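Local structure of soluble lytic murein transglycosylase (Escherichia coli, 1QSA) at residues 475-480 and 592-597; 536-541 and 546-551; 550-555 and 585-590. The protein cleaves the glycosidic bonds between N-acetylmuramic acid and N-acetylglucosamine in peptidoglycan, with formation of a 1,6-anhydro bond in the N-acetylmuramic acid residue. All coordinates share one frame; numbering follows the deposited sequence.

Interaction 1 of 3, residues 475-480 and 592-597; sequences ARQESA and LAYDAY. With SO4 (sulfate ion), chain B; SO4 (sulfate ion), chain H.
Tyr594 of helix 582-601 reaches across to Arg476 and Gln477 near the C-terminal end of helix 468-479. The packing part is small. CG of Arg476 touches Tyr594 CD2 at 3.8 Å, and the two side chains cross at about a right angle. The arginine bends at chi2 (63°), which carries its guanidinium past the ring, so that Tyr594 CE2 lies over one of its faces. OE1 of Gln477 is 3.6 Å from Tyr594 CE2, with the amide plane 23° from the ring plane.

The polar part runs through water and anions. One water donates both to Gln477 OE1 (2.7 Å) and to Tyr594 OH (2.8 Å), bridging the helices. Gln477 OE1 also accepts from Asn590 ND2. Arg476 grips a sulfate ion, probably from the crystallisation liquor, with a fork: NH1 and NH2 each donate to its O3 at 2.9 Å. This oxygen lies at the guanidinium edge. NE of Arg476 is bound to the backbone O of Arg448. A second sulfate sits beside Tyr597 OH.

Segment 475-480 lies in the Slt-type domain, on the helix that bears Glu478, the predicted active-site residue. Tyr594 OH and Gln477 OE1 meet through a shared water. The guanidinium is fixed by backbone on NE and by sulfate on its two terminal nitrogens, consistent with a site suited to an anionic group.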
loop_
_atom_site.group_PDB
_atom_site.type_symbol
_atom_site.label_atom_id
_atom_site.label_comp_id
_atom_site.label_asym_id
_atom_site.label_seq_id
_atom_site.Cartn_x
_atom_site.Cartn_y
_atom_site.Cartn_z
ATOM N N ALA A 475 4.146 -8.233 -13.738
ATOM C CA ALA A 475 5.191 -7.258 -13.411
ATOM C C ALA A 475 4.625 -5.842 -13.242
ATOM O O ALA A 475 4.996 -5.113 -12.315
ATOM C CB ALA A 475 6.270 -7.274 -14.485
ATOM N N ARG A 476 3.704 -5.460 -14.132
ATOM C CA ARG A 476 3.081 -4.139 -14.074
ATOM C C ARG A 476 2.358 -3.954 -12.736
ATOM O O ARG A 476 2.494 -2.922 -12.081
ATOM C CB ARG A 476 2.111 -3.972 -15.251
ATOM C CG ARG A 476 1.168 -2.764 -15.145
ATOM C CD ARG A 476 1.914 -1.440 -15.146
ATOM N NE ARG A 476 0.990 -0.304 -15.132
ATOM C CZ ARG A 476 0.350 0.140 -14.058
ATOM N NH1 ARG A 476 0.556 -0.429 -12.874
ATOM N NH2 ARG A 476 -0.458 1.197 -14.160
ATOM N N GLN A 477 1.636 -4.989 -12.308
ATOM C CA GLN A 477 0.916 -4.937 -11.044
ATOM C C GLN A 477 1.880 -4.883 -9.865
ATOM O O GLN A 477 1.688 -4.093 -8.936
ATOM C CB GLN A 477 -0.000 -6.160 -10.899
ATOM C CG GLN A 477 -0.477 -6.439 -9.464
ATOM C CD GLN A 477 -1.352 -5.344 -8.898
ATOM O OE1 GLN A 477 -2.090 -4.680 -9.622
ATOM N NE2 GLN A 477 -1.273 -5.141 -7.589
ATOM N N GLU A 478 2.926 -5.701 -9.929
ATOM C CA GLU A 478 3.885 -5.796 -8.826
ATOM C C GLU A 478 4.758 -4.571 -8.570
ATOM O O GLU A 478 4.841 -4.073 -7.435
ATOM C CB GLU A 478 4.808 -7.019 -9.024
ATOM C CG GLU A 478 4.111 -8.388 -8.919
ATOM C CD GLU A 478 3.629 -8.714 -7.508
ATOM O OE1 GLU A 478 3.818 -7.887 -6.589
ATOM O OE2 GLU A 478 3.073 -9.822 -7.312
ATOM N N SER A 479 5.358 -4.042 -9.634
ATOM C CA SER A 479 6.317 -2.944 -9.490
ATOM C C SER A 479 6.021 -1.632 -10.195
ATOM O O SER A 479 6.789 -0.669 -10.027
ATOM C CB SER A 479 7.661 -3.426 -10.027
ATOM O OG SER A 479 7.552 -3.642 -11.427
ATOM N N ALA A 480 4.971 -1.601 -11.012
ATOM C CA ALA A 480 4.652 -0.409 -11.803
ATOM C C ALA A 480 5.892 -0.048 -12.644
ATOM O O ALA A 480 6.184 1.121 -12.933
ATOM C CB ALA A 480 4.189 0.765 -10.922
ATOM N N LEU A 592 -5.830 -9.554 -14.494
ATOM C CA LEU A 592 -6.642 -9.971 -15.636
ATOM C C LEU A 592 -6.962 -8.767 -16.535
ATOM O O LEU A 592 -6.850 -8.879 -17.762
ATOM C CB LEU A 592 -7.926 -10.665 -15.175
ATOM C CG LEU A 592 -7.695 -11.992 -14.431
ATOM C CD1 LEU A 592 -9.037 -12.501 -13.914
ATOM C CD2 LEU A 592 -7.020 -13.022 -15.300
ATOM N N ALA A 593 -7.285 -7.613 -15.941
ATOM C CA ALA A 593 -7.553 -6.416 -16.737
ATOM C C ALA A 593 -6.270 -5.977 -17.467
ATOM O O ALA A 593 -6.303 -5.675 -18.674
ATOM C CB ALA A 593 -8.070 -5.287 -15.848
ATOM N N TYR A 594 -5.131 -6.048 -16.778
ATOM C CA TYR A 594 -3.846 -5.628 -17.362
ATOM C C TYR A 594 -3.385 -6.542 -18.493
ATOM O O TYR A 594 -2.808 -6.080 -19.482
ATOM C CB TYR A 594 -2.761 -5.558 -16.296
ATOM C CG TYR A 594 -2.968 -4.533 -15.194
ATOM C CD1 TYR A 594 -4.051 -3.641 -15.193
ATOM C CD2 TYR A 594 -2.071 -4.478 -14.124
ATOM C CE1 TYR A 594 -4.232 -2.716 -14.140
ATOM C CE2 TYR A 594 -2.241 -3.571 -13.078
ATOM C CZ TYR A 594 -3.322 -2.701 -13.095
ATOM O OH TYR A 594 -3.513 -1.860 -12.037
ATOM N N ASP A 595 -3.642 -7.839 -18.346
ATOM C CA ASP A 595 -3.267 -8.806 -19.381
ATOM C C ASP A 595 -4.052 -8.449 -20.660
ATOM O O ASP A 595 -3.484 -8.430 -21.753
ATOM C CB ASP A 595 -3.550 -10.245 -18.908
ATOM C CG ASP A 595 -2.829 -11.286 -19.749
ATOM O OD1 ASP A 595 -2.171 -10.890 -20.726
ATOM O OD2 ASP A 595 -2.898 -12.494 -19.439
ATOM N N ALA A 596 -5.330 -8.101 -20.514
ATOM C CA ALA A 596 -6.135 -7.698 -21.678
ATOM C C ALA A 596 -5.539 -6.436 -22.330
ATOM O O ALA A 596 -5.410 -6.379 -23.559
ATOM C CB ALA A 596 -7.585 -7.467 -21.278
ATOM N N TYR A 597 -5.132 -5.458 -21.519
ATOM C CA TYR A 597 -4.524 -4.242 -22.066
ATOM C C TYR A 597 -3.240 -4.599 -22.812
ATOM O O TYR A 597 -3.007 -4.111 -23.910
ATOM C CB TYR A 597 -4.182 -3.245 -20.960
ATOM C CG TYR A 597 -5.358 -2.710 -20.190
ATOM C CD1 TYR A 597 -6.604 -2.555 -20.791
ATOM C CD2 TYR A 597 -5.223 -2.363 -18.837
ATOM C CE1 TYR A 597 -7.693 -2.066 -20.067
ATOM C CE2 TYR A 597 -6.300 -1.886 -18.109
ATOM C CZ TYR A 597 -7.534 -1.742 -18.732
ATOM O OH TYR A 597 -8.609 -1.302 -18.010
HETATM S S SO4 B . -8.053 -0.164 -14.672
HETATM O O1 SO4 B . -8.204 -1.607 -14.943
HETATM O O2 SO4 B . -7.850 0.554 -15.947
HETATM O O3 SO4 B . -9.287 0.313 -14.025
HETATM O O4 SO4 B . -6.915 0.084 -13.769
HETATM S S SO4 H . -2.463 1.948 -11.359
HETATM O O1 SO4 H . -3.283 1.016 -12.157
HETATM O O2 SO4 H . -2.946 1.962 -9.966
HETATM O O3 SO4 H . -1.059 1.507 -11.387
HETATM O O4 SO4 H . -2.568 3.298 -11.933
HETATM O O HOH W 1 -1.996 -1.967 -9.736
#

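Interaction 2 of 3, residues 536-541 and 546-551; sequences YVYQQF and IFSSAA
A helical hairpin of the lysozyme-like Slt domain brings Val537 and Phe541 onto Ala551, and Phe541 also onto Phe547. The short turn between helix 523-540 and helix 545-554 folds the chain back on itself. The two segments run at 137° to each other, and their axes approach to 8.2 Å.

Phe541 is the first residue past its helix. Its CB presses against Phe547 CB at 3.4 Å, and the two side chains cross obliquely. CG of Phe541 lies anti to the carbonyl carbon (chi1 -70°), which sends the ring along the second helix until CE2 meets Ala551 CB at 3.9 Å. Its own carbonyl O lies at the edge of the Phe547 ring, 3.5 Å from CD2.

Small residues line the contact where the helices of the domain pair closely. Ser548 packs its CB against the backbone of Tyr538, 3.7 Å from CA. Its OG lies in the plane of the Tyr538 ring, at the edge, 3.6 Å from CD1. That hydroxyl is hydrogen-bonded to Tyr470 OH and Asn544 O. Val537 straddles the next turn: CG2 faces Ser548 O at 3.7 Å, while CB touches Ala551 CB at 3.9 Å.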
loop_
_atom_site.group_PDB
_atom_site.type_symbol
_atom_site.label_atom_id
_atom_site.label_comp_id
_atom_site.label_asym_id
_atom_site.label_seq_id
_atom_site.Cartn_x
_atom_site.Cartn_y
_atom_site.Cartn_z
ATOM N N TYR A 536 5.764 -21.993 -12.890
ATOM C CA TYR A 536 5.570 -23.087 -11.946
ATOM C C TYR A 536 4.131 -23.107 -11.413
ATOM O O TYR A 536 3.462 -24.139 -11.500
ATOM C CB TYR A 536 6.575 -22.985 -10.787
ATOM C CG TYR A 536 6.254 -23.873 -9.596
ATOM C CD1 TYR A 536 6.234 -25.263 -9.704
ATOM C CD2 TYR A 536 5.950 -23.309 -8.360
ATOM C CE1 TYR A 536 5.913 -26.071 -8.590
ATOM C CE2 TYR A 536 5.633 -24.100 -7.260
ATOM C CZ TYR A 536 5.619 -25.469 -7.378
ATOM O OH TYR A 536 5.332 -26.226 -6.262
ATOM N N VAL A 537 3.644 -21.982 -10.891
ATOM C CA VAL A 537 2.271 -21.966 -10.369
ATOM C C VAL A 537 1.234 -22.079 -11.497
ATOM O O VAL A 537 0.149 -22.626 -11.300
ATOM C CB VAL A 537 1.985 -20.761 -9.412
ATOM C CG1 VAL A 537 2.837 -20.887 -8.137
ATOM C CG2 VAL A 537 2.230 -19.440 -10.095
ATOM N N TYR A 538 1.584 -21.587 -12.681
ATOM C CA TYR A 538 0.693 -21.669 -13.835
ATOM C C TYR A 538 0.427 -23.144 -14.218
ATOM O O TYR A 538 -0.722 -23.586 -14.257
ATOM C CB TYR A 538 1.297 -20.892 -15.013
ATOM C CG TYR A 538 0.402 -20.731 -16.236
ATOM C CD1 TYR A 538 -0.734 -19.912 -16.198
ATOM C CD2 TYR A 538 0.728 -21.346 -17.446
ATOM C CE1 TYR A 538 -1.514 -19.707 -17.343
ATOM C CE2 TYR A 538 -0.043 -21.146 -18.596
ATOM C CZ TYR A 538 -1.164 -20.318 -18.528
ATOM O OH TYR A 538 -1.940 -20.109 -19.642
ATOM N N GLN A 539 1.489 -23.926 -14.423
ATOM C CA GLN A 539 1.319 -25.328 -14.789
ATOM C C GLN A 539 0.717 -26.136 -13.641
ATOM O O GLN A 539 -0.090 -27.026 -13.871
ATOM C CB GLN A 539 2.655 -25.938 -15.259
ATOM C CG GLN A 539 3.760 -26.029 -14.201
ATOM C CD GLN A 539 3.604 -27.227 -13.263
ATOM O OE1 GLN A 539 3.216 -28.312 -13.687
ATOM N NE2 GLN A 539 3.904 -27.022 -11.982
ATOM N N GLN A 540 1.063 -25.771 -12.407
ATOM C CA GLN A 540 0.562 -26.479 -11.235
ATOM C C GLN A 540 -0.966 -26.420 -11.145
ATOM O O GLN A 540 -1.615 -27.401 -10.761
ATOM C CB GLN A 540 1.193 -25.948 -9.952
ATOM C CG GLN A 540 0.908 -26.845 -8.754
ATOM C CD GLN A 540 1.772 -26.519 -7.564
ATOM O OE1 GLN A 540 1.426 -25.674 -6.738
ATOM N NE2 GLN A 540 2.913 -27.194 -7.466
ATOM N N PHE A 541 -1.535 -25.286 -11.543
ATOM C CA PHE A 541 -2.980 -25.116 -11.508
ATOM C C PHE A 541 -3.688 -25.221 -12.860
ATOM O O PHE A 541 -4.727 -24.598 -13.074
ATOM C CB PHE A 541 -3.350 -23.813 -10.793
ATOM C CG PHE A 541 -3.077 -23.842 -9.310
ATOM C CD1 PHE A 541 -3.979 -24.429 -8.433
ATOM C CD2 PHE A 541 -1.900 -23.308 -8.797
ATOM C CE1 PHE A 541 -3.709 -24.488 -7.061
ATOM C CE2 PHE A 541 -1.624 -23.361 -7.436
ATOM C CZ PHE A 541 -2.529 -23.953 -6.565
ATOM N N ILE A 546 -6.366 -17.248 -13.299
ATOM C CA ILE A 546 -6.989 -16.836 -12.044
ATOM C C ILE A 546 -6.212 -17.514 -10.913
ATOM O O ILE A 546 -5.797 -16.862 -9.952
ATOM C CB ILE A 546 -8.494 -17.245 -11.991
ATOM C CG1 ILE A 546 -9.285 -16.412 -13.011
ATOM C CG2 ILE A 546 -9.056 -17.063 -10.572
ATOM C CD1 ILE A 546 -10.745 -16.862 -13.186
ATOM N N PHE A 547 -5.998 -18.824 -11.059
ATOM C CA PHE A 547 -5.267 -19.595 -10.049
ATOM C C PHE A 547 -3.802 -19.191 -9.927
ATOM O O PHE A 547 -3.304 -19.010 -8.814
ATOM C CB PHE A 547 -5.350 -21.102 -10.335
ATOM C CG PHE A 547 -6.758 -21.642 -10.423
ATOM C CD1 PHE A 547 -7.797 -21.028 -9.746
ATOM C CD2 PHE A 547 -7.033 -22.774 -11.201
ATOM C CE1 PHE A 547 -9.096 -21.522 -9.832
ATOM C CE2 PHE A 547 -8.331 -23.279 -11.296
ATOM C CZ PHE A 547 -9.364 -22.653 -10.609
ATOM N N SER A 548 -3.110 -19.005 -11.052
ATOM C CA SER A 548 -1.700 -18.643 -10.977
ATOM C C SER A 548 -1.484 -17.252 -10.399
ATOM O O SER A 548 -0.525 -17.031 -9.667
ATOM C CB SER A 548 -0.997 -18.774 -12.337
ATOM O OG SER A 548 -1.659 -18.009 -13.320
ATOM N N SER A 549 -2.390 -16.322 -10.705
ATOM C CA SER A 549 -2.265 -14.971 -10.177
ATOM C C SER A 549 -2.515 -15.006 -8.672
ATOM O O SER A 549 -1.779 -14.409 -7.908
ATOM C CB SER A 549 -3.237 -14.007 -10.875
ATOM O OG SER A 549 -2.946 -13.928 -12.270
ATOM N N ALA A 550 -3.559 -15.717 -8.257
ATOM C CA ALA A 550 -3.861 -15.842 -6.840
ATOM C C ALA A 550 -2.721 -16.541 -6.094
ATOM O O ALA A 550 -2.351 -16.115 -4.996
ATOM C CB ALA A 550 -5.177 -16.594 -6.644
ATOM N N ALA A 551 -2.146 -17.573 -6.704
ATOM C CA ALA A 551 -1.039 -18.322 -6.096
ATOM C C ALA A 551 0.233 -17.461 -6.014
ATOM O O ALA A 551 0.966 -17.528 -5.029
ATOM C CB ALA A 551 -0.765 -19.622 -6.876
#

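Interaction 3 of 3, residues 550-555 and 585-590; sequences AAYNAG and RGYVKN
The Tyr587 ring lies flat under Asn553, with its hydroxyl close to CD1 of Tyr552. This is helix-to-helix packing in the lysozyme-like catalytic domain. Helix 545-554 meets helix 582-601 with the segments at 138° and their axes 9.5 Å apart at closest approach.

Asn553 and Tyr587 slide past each other in opposite directions. CB of Asn553 stands over the centre of the ring, 3.7 Å from the centroid and only 12° off the normal. This is a CH-pi contact. The amide follows over the same face, its plane 23° from the ring plane, and ND2 is 3.6 Å from Tyr587 CD2. The amide is also tied down at both ends: OD1 is bonded to Thr584 OG1, and ND2 to Glu583 OE2. These bonds hold it in its near-parallel pose.

Tyr552 meets Tyr587 differently. The two side chains meet at a slant, and Tyr587 OH lies 3.3 Å from Tyr552 CD1. With CG of Tyr587 anti to the backbone N, the ring extends toward helix 545-554. Its OH is hydrogen-bonded to OE2 of Glu478, the predicted active-site residue. Tyr552 OH is bonded instead to Met495 O. Tyr587 thus joins the packing of the two helices to the active site. A leucine at Tyr587 would probably leave Glu478 OE2 without this hydroxyl partner and deprive Asn553 CB of the flat ring face beneath it.

Further along, Val588 adds a small apolar contact. Its CG2 lies 3.8 Å from the backbone N of Ala550 and 4.0 Å from Ala550 CB.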
loop_
_atom_site.group_PDB
_atom_site.type_symbol
_atom_site.label_atom_id
_atom_site.label_comp_id
_atom_site.label_asym_id
_atom_site.label_seq_id
_atom_site.Cartn_x
_atom_site.Cartn_y
_atom_site.Cartn_z
ATOM N N ALA A 550 -3.559 -15.717 -8.257
ATOM C CA ALA A 550 -3.861 -15.842 -6.840
ATOM C C ALA A 550 -2.721 -16.541 -6.094
ATOM O O ALA A 550 -2.351 -16.115 -4.996
ATOM C CB ALA A 550 -5.177 -16.594 -6.644
ATOM N N ALA A 551 -2.146 -17.573 -6.704
ATOM C CA ALA A 551 -1.039 -18.322 -6.096
ATOM C C ALA A 551 0.233 -17.461 -6.014
ATOM O O ALA A 551 0.966 -17.528 -5.029
ATOM C CB ALA A 551 -0.765 -19.622 -6.876
ATOM N N TYR A 552 0.474 -16.615 -7.014
ATOM C CA TYR A 552 1.663 -15.762 -7.002
ATOM C C TYR A 552 1.574 -14.764 -5.846
ATOM O O TYR A 552 2.550 -14.533 -5.139
ATOM C CB TYR A 552 1.808 -15.025 -8.342
ATOM C CG TYR A 552 3.178 -14.405 -8.575
ATOM C CD1 TYR A 552 3.474 -13.114 -8.112
ATOM C CD2 TYR A 552 4.178 -15.120 -9.239
ATOM C CE1 TYR A 552 4.743 -12.550 -8.302
ATOM C CE2 TYR A 552 5.454 -14.569 -9.433
ATOM C CZ TYR A 552 5.726 -13.284 -8.958
ATOM O OH TYR A 552 6.991 -12.756 -9.116
ATOM N N ASN A 553 0.378 -14.248 -5.595
ATOM C CA ASN A 553 0.168 -13.266 -4.524
ATOM C C ASN A 553 0.007 -13.862 -3.109
ATOM O O ASN A 553 0.614 -13.367 -2.153
ATOM C CB ASN A 553 -1.051 -12.389 -4.866
ATOM C CG ASN A 553 -1.334 -11.323 -3.811
ATOM O OD1 ASN A 553 -2.288 -11.429 -3.062
ATOM N ND2 ASN A 553 -0.495 -10.294 -3.757
ATOM N N ALA A 554 -0.772 -14.936 -3.001
ATOM C CA ALA A 554 -1.087 -15.558 -1.715
ATOM C C ALA A 554 -0.472 -16.920 -1.422
ATOM O O ALA A 554 -0.598 -17.421 -0.300
ATOM C CB ALA A 554 -2.615 -15.638 -1.550
ATOM N N GLY A 555 0.186 -17.519 -2.406
ATOM C CA GLY A 555 0.799 -18.828 -2.204
ATOM C C GLY A 555 -0.105 -19.955 -2.686
ATOM O O GLY A 555 -1.326 -19.877 -2.554
ATOM N N ARG A 585 -7.933 -10.634 -4.028
ATOM C CA ARG A 585 -9.078 -10.445 -4.919
ATOM C C ARG A 585 -8.801 -9.259 -5.856
ATOM O O ARG A 585 -8.985 -9.350 -7.076
ATOM C CB ARG A 585 -10.335 -10.194 -4.083
ATOM C CG ARG A 585 -11.609 -10.145 -4.886
ATOM C CD ARG A 585 -12.825 -10.098 -3.963
ATOM N NE ARG A 585 -12.883 -8.921 -3.100
ATOM C CZ ARG A 585 -12.785 -8.939 -1.769
ATOM N NH1 ARG A 585 -12.607 -10.076 -1.115
ATOM N NH2 ARG A 585 -12.869 -7.808 -1.082
ATOM N N GLY A 586 -8.325 -8.152 -5.286
ATOM C CA GLY A 586 -8.013 -6.983 -6.094
ATOM C C GLY A 586 -6.846 -7.232 -7.044
ATOM O O GLY A 586 -6.836 -6.738 -8.181
ATOM N N TYR A 587 -5.864 -7.995 -6.580
ATOM C CA TYR A 587 -4.687 -8.347 -7.383
ATOM C C TYR A 587 -5.120 -9.121 -8.640
ATOM O O TYR A 587 -4.694 -8.807 -9.759
ATOM C CB TYR A 587 -3.760 -9.213 -6.521
ATOM C CG TYR A 587 -2.456 -9.634 -7.165
ATOM C CD1 TYR A 587 -2.370 -10.808 -7.913
ATOM C CD2 TYR A 587 -1.301 -8.880 -6.990
ATOM C CE1 TYR A 587 -1.161 -11.227 -8.473
ATOM C CE2 TYR A 587 -0.078 -9.288 -7.542
ATOM C CZ TYR A 587 -0.019 -10.463 -8.280
ATOM O OH TYR A 587 1.171 -10.905 -8.797
ATOM N N VAL A 588 -5.967 -10.134 -8.454
ATOM C CA VAL A 588 -6.429 -10.967 -9.563
ATOM C C VAL A 588 -7.209 -10.131 -10.581
ATOM O O VAL A 588 -6.973 -10.242 -11.783
ATOM C CB VAL A 588 -7.254 -12.165 -9.051
ATOM C CG1 VAL A 588 -7.838 -12.948 -10.211
ATOM C CG2 VAL A 588 -6.342 -13.074 -8.224
ATOM N N LYS A 589 -8.099 -9.275 -10.087
ATOM C CA LYS A 589 -8.881 -8.401 -10.961
ATOM C C LYS A 589 -7.956 -7.503 -11.779
ATOM O O LYS A 589 -8.107 -7.383 -12.994
ATOM C CB LYS A 589 -9.844 -7.552 -10.133
ATOM C CG LYS A 589 -10.984 -8.360 -9.522
ATOM C CD LYS A 589 -11.885 -7.474 -8.699
ATOM C CE LYS A 589 -13.057 -8.263 -8.124
ATOM N NZ LYS A 589 -13.883 -7.375 -7.220
ATOM N N ASN A 590 -6.990 -6.884 -11.112
ATOM C CA ASN A 590 -6.044 -6.019 -11.810
ATOM C C ASN A 590 -5.242 -6.782 -12.865
ATOM O O ASN A 590 -5.142 -6.360 -14.006
ATOM C CB ASN A 590 -5.052 -5.388 -10.823
ATOM C CG ASN A 590 -5.651 -4.245 -10.033
ATOM O OD1 ASN A 590 -6.757 -3.768 -10.326
ATOM N ND2 ASN A 590 -4.907 -3.773 -9.040
#

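All three contacts join helices of the catalytic domain. Interactions 2 and 3 are buried, and they use neighbouring parts of helix 545-554, sharing Ala550 and Ala551. Interaction 1 is only partly buried and shares helix 582-601 with interaction 3. The chemistry follows this placing. Interaction 2 is mostly apolar and joins helices adjacent in sequence. Interaction 3 sets aromatic and amide groups together beside the active site. Interaction 1 combines ring packing with a bridging water, and a sulfate, probably from the crystallisation liquor, sits on its arginine. Interactions 1 and 3 adjoin where Gln477 CG packs on Tyr587 CE2 at 3.5 Å. Leu592 and Ile546 link interactions 1 and 2 by apolar packing.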